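Long-range contact in putative esterase (Bacteroides intestinalis DSM 17393, PDB 5VOL), which probably hydrolyses feruloyl esters of arabinoxylan as a family CE1 carbohydrate esterase, and binds calcium: residues W215-N229 with P242-Y256. Sequence-based numbering, arbitrary orientation.
Sequences WFVDCGDDDFLLDRN and PCQFRVRDGGHDWEY. With CA (calcium ion), chain Q; CA (calcium ion), chain B.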
ATOM      1  N   TRP C 215      17.057  11.028  -7.387  1.00 20.10           N
ATOM      2  CA  TRP C 215      17.415  10.437  -6.091  1.00 23.59           C
ATOM      3  C   TRP C 215      16.206   9.958  -5.290  1.00 22.26           C
ATOM      4  O   TRP C 215      15.194  10.647  -5.212  1.00 24.06           O
ATOM      5  CB  TRP C 215      18.193  11.448  -5.242  1.00 19.68           C
ATOM      6  CG  TRP C 215      19.355  12.091  -5.943  1.00 24.88           C
ATOM      7  CD1 TRP C 215      19.317  13.198  -6.735  1.00 23.07           C
ATOM      8  CD2 TRP C 215      20.737  11.685  -5.885  1.00 22.81           C
ATOM      9  NE1 TRP C 215      20.579  13.509  -7.177  1.00 26.16           N
ATOM     10  CE2 TRP C 215      21.469  12.594  -6.676  1.00 27.73           C
ATOM     11  CE3 TRP C 215      21.416  10.646  -5.244  1.00 24.31           C
ATOM     12  CZ2 TRP C 215      22.858  12.492  -6.855  1.00 27.32           C
ATOM     13  CZ3 TRP C 215      22.805  10.545  -5.417  1.00 29.06           C
ATOM     14  CH2 TRP C 215      23.503  11.462  -6.225  1.00 25.32           C
ATOM     15  N   PHE C 216      16.327   8.786  -4.677  1.00 22.69           N
ATOM     16  CA  PHE C 216      15.272   8.238  -3.820  1.00 18.96           C
ATOM     17  C   PHE C 216      15.942   7.680  -2.561  1.00 20.15           C
ATOM     18  O   PHE C 216      16.794   6.801  -2.654  1.00 21.62           O
ATOM     19  CB  PHE C 216      14.489   7.149  -4.569  1.00 19.29           C
ATOM     20  CG  PHE C 216      13.097   6.889  -4.034  1.00 23.80           C
ATOM     21  CD1 PHE C 216      12.898   6.405  -2.744  1.00 18.29           C
ATOM     22  CD2 PHE C 216      11.982   7.102  -4.847  1.00 23.35           C
ATOM     23  CE1 PHE C 216      11.617   6.145  -2.262  1.00 22.61           C
ATOM     24  CE2 PHE C 216      10.697   6.845  -4.379  1.00 21.62           C
ATOM     25  CZ  PHE C 216      10.504   6.372  -3.076  1.00 20.66           C
ATOM     26  N   VAL C 217      15.578   8.210  -1.398  1.00 21.44           N
ATOM     27  CA  VAL C 217      16.134   7.764  -0.122  1.00 21.71           C
ATOM     28  C   VAL C 217      15.051   7.109   0.738  1.00 22.50           C
ATOM     29  O   VAL C 217      14.003   7.709   1.008  1.00 21.84           O
ATOM     30  CB  VAL C 217      16.776   8.938   0.624  1.00 20.00           C
ATOM     31  CG1 VAL C 217      17.254   8.508   2.011  1.00 22.53           C
ATOM     32  CG2 VAL C 217      17.933   9.503  -0.224  1.00 20.85           C
ATOM     33  N   ASP C 218      15.313   5.880   1.175  1.00 19.93           N
ATOM     34  CA  ASP C 218      14.301   5.035   1.822  1.00 19.23           C
ATOM     35  C   ASP C 218      14.905   4.372   3.060  1.00 22.22           C
ATOM     36  O   ASP C 218      15.793   3.536   2.913  1.00 21.25           O
ATOM     37  CB  ASP C 218      13.820   3.982   0.815  1.00 19.69           C
ATOM     38  CG  ASP C 218      12.699   3.111   1.326  1.00 22.70           C
ATOM     39  OD1 ASP C 218      12.072   3.424   2.362  1.00 20.13           O
ATOM     40  OD2 ASP C 218      12.428   2.099   0.641  1.00 23.10           O
ATOM     41  N   CYS C 219      14.436   4.738   4.260  1.00 19.33           N
ATOM     42  CA  CYS C 219      15.050   4.265   5.522  1.00 18.07           C
ATOM     43  C   CYS C 219      14.028   4.180   6.659  1.00 22.45           C
ATOM     44  O   CYS C 219      13.226   5.099   6.847  1.00 23.28           O
ATOM     45  CB  CYS C 219      16.201   5.186   5.932  1.00 19.83           C
ATOM     46  SG  CYS C 219      17.155   4.628   7.397  1.00 21.58           S
ATOM     47  N   GLY C 220      14.057   3.079   7.409  1.00 18.68           N
ATOM     48  CA  GLY C 220      13.022   2.773   8.383  1.00 18.96           C
ATOM     49  C   GLY C 220      13.073   3.599   9.652  1.00 20.71           C
ATOM     50  O   GLY C 220      14.138   4.062  10.057  1.00 21.80           O
ATOM     51  N   ASP C 221      11.932   3.748  10.316  1.00 17.36           N
ATOM     52  CA  ASP C 221      11.886   4.590  11.505  1.00 21.67           C
ATOM     53  C   ASP C 221      12.699   3.997  12.663  1.00 24.17           C
ATOM     54  O   ASP C 221      13.130   4.735  13.550  1.00 24.85           O
ATOM     55  CB  ASP C 221      10.426   4.884  11.931  1.00 20.86           C
ATOM     56  CG  ASP C 221       9.662   3.661  12.437  1.00 22.84           C
ATOM     57  OD1 ASP C 221      10.007   2.513  12.103  1.00 21.24           O
ATOM     58  OD2 ASP C 221       8.659   3.879  13.166  1.00 23.25           O
ATOM     59  N   ASP C 222      12.951   2.692  12.638  1.00 22.61           N
ATOM     60  CA  ASP C 222      13.701   2.063  13.724  1.00 24.79           C
ATOM     61  C   ASP C 222      15.152   1.725  13.343  1.00 26.29           C
ATOM     62  O   ASP C 222      15.827   0.990  14.055  1.00 24.34           O
ATOM     63  CB  ASP C 222      12.990   0.792  14.202  1.00 25.94           C
ATOM     64  CG  ASP C 222      11.550   1.045  14.605  1.00 32.30           C
ATOM     65  OD1 ASP C 222      11.297   1.991  15.390  1.00 32.24           O
ATOM     66  OD2 ASP C 222      10.669   0.306  14.114  1.00 34.74           O
ATOM     67  N   ASP C 223      15.625   2.281  12.235  1.00 21.02           N
ATOM     68  CA  ASP C 223      16.974   2.027  11.746  1.00 23.86           C
ATOM     69  C   ASP C 223      18.033   2.895  12.427  1.00 22.90           C
ATOM     70  O   ASP C 223      17.841   4.098  12.581  1.00 23.29           O
ATOM     71  CB  ASP C 223      17.025   2.266  10.231  1.00 22.19           C
ATOM     72  CG  ASP C 223      18.182   1.570   9.576  1.00 23.09           C
ATOM     73  OD1 ASP C 223      19.345   1.932   9.868  1.00 26.02           O
ATOM     74  OD2 ASP C 223      17.937   0.667   8.748  1.00 24.01           O
ATOM     75  N   PHE C 224      19.162   2.293  12.806  1.00 24.62           N
ATOM     76  CA  PHE C 224      20.248   3.049  13.438  1.00 21.46           C
ATOM     77  C   PHE C 224      20.896   4.026  12.457  1.00 24.39           C
ATOM     78  O   PHE C 224      21.582   4.949  12.874  1.00 25.18           O
ATOM     79  CB  PHE C 224      21.296   2.100  14.047  1.00 23.22           C
ATOM     80  CG  PHE C 224      22.251   1.495  13.045  1.00 26.40           C
ATOM     81  CD1 PHE C 224      21.790   0.691  12.021  1.00 27.90           C
ATOM     82  CD2 PHE C 224      23.617   1.699  13.160  1.00 31.53           C
ATOM     83  CE1 PHE C 224      22.669   0.117  11.105  1.00 26.40           C
ATOM     84  CE2 PHE C 224      24.503   1.126  12.249  1.00 36.09           C
ATOM     85  CZ  PHE C 224      24.022   0.337  11.215  1.00 27.97           C
ATOM     86  N   LEU C 225      20.641   3.859  11.157  1.00 23.14           N
ATOM     87  CA  LEU C 225      21.156   4.800  10.168  1.00 23.47           C
ATOM     88  C   LEU C 225      20.140   5.877   9.757  1.00 21.84           C
ATOM     89  O   LEU C 225      20.411   6.661   8.847  1.00 22.43           O
ATOM     90  CB  LEU C 225      21.651   4.049   8.922  1.00 19.90           C
ATOM     91  CG  LEU C 225      23.010   3.360   9.080  1.00 28.27           C
ATOM     92  CD1 LEU C 225      23.338   2.449   7.901  1.00 24.06           C
ATOM     93  CD2 LEU C 225      24.093   4.421   9.235  1.00 27.19           C
ATOM     94  N   LEU C 226      18.993   5.934  10.430  1.00 23.00           N
ATOM     95  CA  LEU C 226      17.969   6.928  10.097  1.00 23.94           C
ATOM     96  C   LEU C 226      18.515   8.353  10.214  1.00 25.11           C
ATOM     97  O   LEU C 226      18.306   9.181   9.333  1.00 22.82           O
ATOM     98  CB  LEU C 226      16.727   6.769  10.986  1.00 20.28           C
ATOM     99  CG  LEU C 226      15.631   7.831  10.756  1.00 20.59           C
ATOM    100  CD1 LEU C 226      15.073   7.794   9.338  1.00 21.50           C
ATOM    101  CD2 LEU C 226      14.486   7.689  11.748  1.00 21.72           C
ATOM    102  N   ASP C 227      19.238   8.636  11.293  1.00 25.78           N
ATOM    103  CA  ASP C 227      19.686  10.003  11.534  1.00 25.76           C
ATOM    104  C   ASP C 227      20.619  10.523  10.433  1.00 25.87           C
ATOM    105  O   ASP C 227      20.519  11.693  10.036  1.00 27.32           O
ATOM    106  CB  ASP C 227      20.355  10.101  12.913  1.00 30.22           C
ATOM    107  CG  ASP C 227      19.339  10.168  14.047  1.00 33.36           C
ATOM    108  OD1 ASP C 227      18.115  10.125  13.767  1.00 29.82           O
ATOM    109  OD2 ASP C 227      19.754  10.260  15.223  1.00 36.25           O
ATOM    110  N   ARG C 228      21.506   9.672   9.921  1.00 24.32           N
ATOM    111  CA  ARG C 228      22.393  10.092   8.835  1.00 22.83           C
ATOM    112  C   ARG C 228      21.649  10.262   7.508  1.00 25.26           C
ATOM    113  O   ARG C 228      22.028  11.089   6.679  1.00 22.54           O
ATOM    114  CB  ARG C 228      23.532   9.093   8.635  1.00 25.79           C
ATOM    115  CG  ARG C 228      24.516   9.029   9.788  1.00 27.30           C
ATOM    116  CD  ARG C 228      25.074  10.390  10.133  1.00 35.69           C
ATOM    117  NE  ARG C 228      26.250  10.285  11.006  1.00 38.21           N
ATOM    118  CZ  ARG C 228      26.604  11.205  11.897  1.00 42.90           C
ATOM    119  NH1 ARG C 228      25.879  12.310  12.046  1.00 41.00           N
ATOM    120  NH2 ARG C 228      27.684  11.018  12.650  1.00 46.18           N
ATOM    121  N   ASN C 229      20.626   9.443   7.283  1.00 24.63           N
ATOM    122  CA  ASN C 229      19.856   9.561   6.040  1.00 25.14           C
ATOM    123  C   ASN C 229      19.038  10.841   6.073  1.00 22.42           C
ATOM    124  O   ASN C 229      18.829  11.489   5.048  1.00 24.37           O
ATOM    125  CB  ASN C 229      18.965   8.335   5.827  1.00 22.09           C
ATOM    126  CG  ASN C 229      19.709   7.198   5.188  1.00 22.70           C
ATOM    127  OD1 ASN C 229      19.935   7.197   3.977  1.00 22.66           O
ATOM    128  ND2 ASN C 229      20.155   6.242   6.006  1.00 24.80           N
ATOM    129  N   PRO C 242      16.404  18.044  -6.063  1.00 30.27           N
ATOM    130  CA  PRO C 242      15.205  17.206  -5.903  1.00 29.49           C
ATOM    131  C   PRO C 242      15.537  15.785  -5.447  1.00 28.69           C
ATOM    132  O   PRO C 242      16.429  15.144  -6.009  1.00 28.30           O
ATOM    133  CB  PRO C 242      14.595  17.206  -7.306  1.00 29.38           C
ATOM    134  CG  PRO C 242      14.975  18.571  -7.855  1.00 32.17           C
ATOM    135  CD  PRO C 242      16.405  18.767  -7.351  1.00 29.98           C
ATOM    136  N   CYS C 243      14.812  15.316  -4.438  1.00 24.82           N
ATOM    137  CA  CYS C 243      15.068  14.027  -3.815  1.00 26.48           C
ATOM    138  C   CYS C 243      13.785  13.512  -3.147  1.00 25.39           C
ATOM    139  O   CYS C 243      13.133  14.264  -2.437  1.00 24.25           O
ATOM    140  CB  CYS C 243      16.196  14.166  -2.782  1.00 26.42           C
ATOM    141  SG  CYS C 243      16.787  12.625  -2.052  1.00 24.85           S
ATOM    142  N   GLN C 244      13.412  12.255  -3.383  1.00 21.70           N
ATOM    143  CA  GLN C 244      12.318  11.653  -2.619  1.00 21.65           C
ATOM    144  C   GLN C 244      12.873  11.071  -1.322  1.00 24.61           C
ATOM    145  O   GLN C 244      13.958  10.488  -1.321  1.00 22.37           O
ATOM    146  CB  GLN C 244      11.609  10.552  -3.414  1.00 20.61           C
ATOM    147  CG  GLN C 244      10.954  11.016  -4.712  1.00 21.54           C
ATOM    148  CD  GLN C 244       9.896  12.089  -4.483  1.00 24.27           C
ATOM    149  OE1 GLN C 244       9.131  12.019  -3.527  1.00 22.64           O
ATOM    150  NE2 GLN C 244       9.858  13.088  -5.360  1.00 25.09           N
ATOM    151  N   PHE C 245      12.121  11.212  -0.237  1.00 22.31           N
ATOM    152  CA  PHE C 245      12.516  10.647   1.057  1.00 21.56           C
ATOM    153  C   PHE C 245      11.323   9.876   1.622  1.00 20.24           C
ATOM    154  O   PHE C 245      10.221  10.412   1.683  1.00 20.26           O
ATOM    155  CB  PHE C 245      12.965  11.764   2.010  1.00 21.09           C
ATOM    156  CG  PHE C 245      13.539  11.276   3.334  1.00 23.65           C
ATOM    157  CD1 PHE C 245      14.412  10.203   3.381  1.00 22.36           C
ATOM    158  CD2 PHE C 245      13.203  11.910   4.523  1.00 22.50           C
ATOM    159  CE1 PHE C 245      14.939   9.755   4.602  1.00 23.38           C
ATOM    160  CE2 PHE C 245      13.736  11.480   5.751  1.00 24.52           C
ATOM    161  CZ  PHE C 245      14.599  10.401   5.790  1.00 21.55           C
ATOM    162  N   ARG C 246      11.527   8.608   1.976  1.00 19.41           N
ATOM    163  CA  ARG C 246      10.501   7.838   2.676  1.00 18.50           C
ATOM    164  C   ARG C 246      11.053   7.261   3.957  1.00 21.34           C
ATOM    165  O   ARG C 246      12.128   6.689   3.962  1.00 18.70           O
ATOM    166  CB  ARG C 246       9.957   6.689   1.814  1.00 18.33           C
ATOM    167  CG  ARG C 246       9.509   7.116   0.402  1.00 18.63           C
ATOM    168  CD  ARG C 246       8.163   7.861   0.376  1.00 20.73           C
ATOM    169  NE  ARG C 246       7.854   8.194  -1.011  1.00 18.01           N
ATOM    170  CZ  ARG C 246       8.201   9.334  -1.600  1.00 22.79           C
ATOM    171  NH1 ARG C 246       8.825  10.280  -0.908  1.00 20.74           N
ATOM    172  NH2 ARG C 246       7.916   9.534  -2.885  1.00 20.70           N
ATOM    173  N   VAL C 247      10.291   7.390   5.034  1.00 18.44           N
ATOM    174  CA  VAL C 247      10.611   6.691   6.264  1.00 20.57           C
ATOM    175  C   VAL C 247       9.422   5.773   6.491  1.00 21.90           C
ATOM    176  O   VAL C 247       8.330   6.244   6.791  1.00 17.93           O
ATOM    177  CB  VAL C 247      10.813   7.646   7.445  1.00 20.82           C
ATOM    178  CG1 VAL C 247      11.047   6.859   8.749  1.00 19.29           C
ATOM    179  CG2 VAL C 247      11.963   8.634   7.153  1.00 17.44           C
ATOM    180  N   ARG C 248       9.626   4.478   6.266  1.00 19.36           N
ATOM    181  CA  ARG C 248       8.576   3.492   6.468  1.00 20.21           C
ATOM    182  C   ARG C 248       8.784   2.766   7.790  1.00 21.50           C
ATOM    183  O   ARG C 248       9.825   2.935   8.429  1.00 20.92           O
ATOM    184  CB  ARG C 248       8.551   2.509   5.306  1.00 17.28           C
ATOM    185  CG  ARG C 248       8.382   3.218   3.959  1.00 20.92           C
ATOM    186  CD  ARG C 248       8.319   2.226   2.809  1.00 21.87           C
ATOM    187  NE  ARG C 248       9.619   1.653   2.463  1.00 20.31           N
ATOM    188  CZ  ARG C 248       9.940   0.369   2.581  1.00 19.77           C
ATOM    189  NH1 ARG C 248       9.077  -0.503   3.079  1.00 20.33           N
ATOM    190  NH2 ARG C 248      11.139  -0.049   2.197  1.00 21.67           N
ATOM    191  N   ASP C 249       7.802   1.974   8.209  1.00 19.59           N
ATOM    192  CA  ASP C 249       7.974   1.149   9.404  1.00 21.36           C
ATOM    193  C   ASP C 249       9.115   0.132   9.208  1.00 23.01           C
ATOM    194  O   ASP C 249       9.176  -0.562   8.197  1.00 19.69           O
ATOM    195  CB  ASP C 249       6.677   0.416   9.749  1.00 19.92           C
ATOM    196  CG  ASP C 249       6.728  -0.262  11.124  1.00 25.30           C
ATOM    197  OD1 ASP C 249       7.401   0.261  12.040  1.00 22.79           O
ATOM    198  OD2 ASP C 249       6.082  -1.311  11.291  1.00 21.96           O
ATOM    199  N   GLY C 250      10.006   0.041  10.187  1.00 22.33           N
ATOM    200  CA  GLY C 250      10.972  -1.038  10.195  1.00 21.56           C
ATOM    201  C   GLY C 250      12.398  -0.650  10.524  1.00 22.23           C
ATOM    202  O   GLY C 250      12.718   0.513  10.741  1.00 20.21           O
ATOM    203  N   GLY C 251      13.271  -1.648  10.534  1.00 23.24           N
ATOM    204  CA  GLY C 251      14.667  -1.416  10.844  1.00 24.59           C
ATOM    205  C   GLY C 251      15.621  -1.895   9.770  1.00 23.92           C
ATOM    206  O   GLY C 251      15.288  -1.947   8.586  1.00 21.88           O
ATOM    207  N   HIS C 252      16.828  -2.240  10.207  1.00 23.73           N
ATOM    208  CA  HIS C 252      17.916  -2.603   9.316  1.00 22.52           C
ATOM    209  C   HIS C 252      17.753  -4.072   8.987  1.00 23.37           C
ATOM    210  O   HIS C 252      18.520  -4.902   9.470  1.00 20.49           O
ATOM    211  CB  HIS C 252      19.280  -2.340   9.993  1.00 23.34           C
ATOM    212  CG  HIS C 252      20.368  -1.928   9.052  1.00 22.54           C
ATOM    213  ND1 HIS C 252      20.340  -0.738   8.359  1.00 21.08           N
ATOM    214  CD2 HIS C 252      21.535  -2.533   8.713  1.00 21.58           C
ATOM    215  CE1 HIS C 252      21.429  -0.636   7.617  1.00 23.22           C
ATOM    216  NE2 HIS C 252      22.175  -1.710   7.827  1.00 21.13           N
ATOM    217  N   ASP C 253      16.758  -4.410   8.171  1.00 19.90           N
ATOM    218  CA  ASP C 253      16.444  -5.819   7.965  1.00 20.31           C
ATOM    219  C   ASP C 253      15.946  -6.114   6.558  1.00 19.99           C
ATOM    220  O   ASP C 253      15.604  -5.198   5.801  1.00 20.25           O
ATOM    221  CB  ASP C 253      15.415  -6.285   9.005  1.00 20.64           C
ATOM    222  CG  ASP C 253      14.118  -5.490   8.938  1.00 23.56           C
ATOM    223  OD1 ASP C 253      13.450  -5.552   7.888  1.00 22.58           O
ATOM    224  OD2 ASP C 253      13.767  -4.804   9.925  1.00 24.96           O
ATOM    225  N   TRP C 254      15.906  -7.397   6.212  1.00 18.68           N
ATOM    226  CA  TRP C 254      15.605  -7.792   4.841  1.00 20.62           C
ATOM    227  C   TRP C 254      14.136  -7.645   4.458  1.00 21.47           C
ATOM    228  O   TRP C 254      13.818  -7.555   3.268  1.00 21.53           O
ATOM    229  CB  TRP C 254      16.093  -9.224   4.580  1.00 19.79           C
ATOM    230  CG  TRP C 254      17.472  -9.140   4.019  1.00 24.15           C
ATOM    231  CD1 TRP C 254      18.651  -9.287   4.699  1.00 25.01           C
ATOM    232  CD2 TRP C 254      17.828  -8.788   2.670  1.00 23.24           C
ATOM    233  NE1 TRP C 254      19.715  -9.078   3.850  1.00 24.74           N
ATOM    234  CE2 TRP C 254      19.234  -8.768   2.601  1.00 26.41           C
ATOM    235  CE3 TRP C 254      17.086  -8.506   1.509  1.00 21.53           C
ATOM    236  CZ2 TRP C 254      19.922  -8.479   1.417  1.00 24.81           C
ATOM    237  CZ3 TRP C 254      17.766  -8.220   0.333  1.00 21.30           C
ATOM    238  CH2 TRP C 254      19.177  -8.208   0.298  1.00 24.27           C
ATOM    239  N   GLU C 255      13.233  -7.575   5.429  1.00 19.18           N
ATOM    240  CA  GLU C 255      11.861  -7.241   5.055  1.00 20.54           C
ATOM    241  C   GLU C 255      11.828  -5.817   4.522  1.00 20.64           C
ATOM    242  O   GLU C 255      11.085  -5.516   3.593  1.00 20.86           O
ATOM    243  CB  GLU C 255      10.885  -7.397   6.228  1.00 22.35           C
ATOM    244  CG  GLU C 255      10.454  -8.833   6.482  1.00 22.06           C
ATOM    245  CD  GLU C 255       9.753  -9.469   5.290  1.00 24.87           C
ATOM    246  OE1 GLU C 255       8.610  -9.062   4.953  1.00 22.44           O
ATOM    247  OE2 GLU C 255      10.347 -10.384   4.669  1.00 24.87           O
ATOM    248  N   TYR C 256      12.637  -4.936   5.101  1.00 17.95           N
ATOM    249  CA  TYR C 256      12.704  -3.568   4.611  1.00 20.31           C
ATOM    250  C   TYR C 256      13.279  -3.497   3.182  1.00 20.67           C
ATOM    251  O   TYR C 256      12.822  -2.709   2.364  1.00 19.46           O
ATOM    252  CB  TYR C 256      13.548  -2.682   5.542  1.00 19.55           C
ATOM    253  CG  TYR C 256      13.168  -1.224   5.419  1.00 21.27           C
ATOM    254  CD1 TYR C 256      12.076  -0.711   6.127  1.00 22.75           C
ATOM    255  CD2 TYR C 256      13.862  -0.367   4.571  1.00 19.29           C
ATOM    256  CE1 TYR C 256      11.696   0.626   6.006  1.00 21.62           C
ATOM    257  CE2 TYR C 256      13.482   0.978   4.443  1.00 20.38           C
ATOM    258  CZ  TYR C 256      12.399   1.461   5.164  1.00 21.36           C
ATOM    259  OH  TYR C 256      12.011   2.786   5.061  1.00 20.19           O
TER
HETATM  260 CA    CA Q 301       8.397   1.521  13.738  1.00 30.22          CA
HETATM  261 CA    CA B 301       8.208  13.892  -2.270  1.00 31.12          CA
HETATM  262  O   HOH W   1      15.273  13.337  -7.776  1.00 30.62           O
HETATM  263  O   HOH W   2      15.691   0.720   7.379  1.00 21.25           O
HETATM  264  O   HOH W   3       8.912   2.715  16.025  1.00 25.63           O
HETATM  265  O   HOH W   4      10.442  15.144  -2.596  1.00 28.76           O
HETATM  266  O   HOH W   5       7.453  14.940  -4.399  1.00 22.28           O
HETATM  267  O   HOH W   6       7.912  -0.625  15.013  1.00 24.34           O
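Phe216, Val217 and Asp218 pair in parallel with Gln244, Phe245 and Arg246, joining the last two strands of the α/β-hydrolase sheet; helix 226-238 makes the crossover between them. Backbone hydrogen bonds alternate, Gln244 N and Arg246 N donating to Trp215 O and Val217 O, Val217 N and Cys219 N to Gln244 O and Arg246 O.

On one face Phe216 lies against aliphatic parts of polar chains: Gln244 CB sits over its ring, 3.9 Å from the centroid, and Arg246 CG is 3.5 Å from Phe216 CE1. On the other, Val217 CG1 meets Phe245 CD1 beneath helix 226-238.

Among the charged groups, Arg248 grips Asp218 side-on, NE to OD1 (3.0 Å) and NH2 to OD2 (2.9 Å), a guanidinium matching a buried carboxylate. A bend at chi3 (-75°) turns it back to Asp218; its face lies against Tyr256, and Tyr160 also bonds OD2. An alanine in place of Arg248 would probably leave the Asp218 charge without its counter-ion and the Tyr256 ring without the guanidinium lying over it.

Calcium is held where the loops meet: Asp221 chelates it through both oxygens, Asp249 OD1 lies 2.3 Å from the calcium, and Asp222 OD2 adds another oxygen. Two waters and Gln244 OE1 of a neighbouring subunit complete the site. Gly250 N bonds Asp221 OD1, steadying this ligand; at phi 136° a CB on Gly250 would press on the preceding carbonyl oxygen. Gln244 here reaches a second calcium, its amide OE1 binding metal while accepting from Arg246 NH1 and NH2.

Beyond the metal, His252 ND1 donates to Asp223 OD2 (2.8 Å), which lies in the imidazole plane. Asp223 OD1 takes Leu225 N on its anti lone pair, an Asx turn that fixes the carboxylate. The edge of Phe224 stands T-shaped over the imidazole, planes at 84°. With NE2 bonded to Ser139 OG, this chemistry is consistent with a Ser-His-Asp catalytic triad, its acid and base supplied by the two loops.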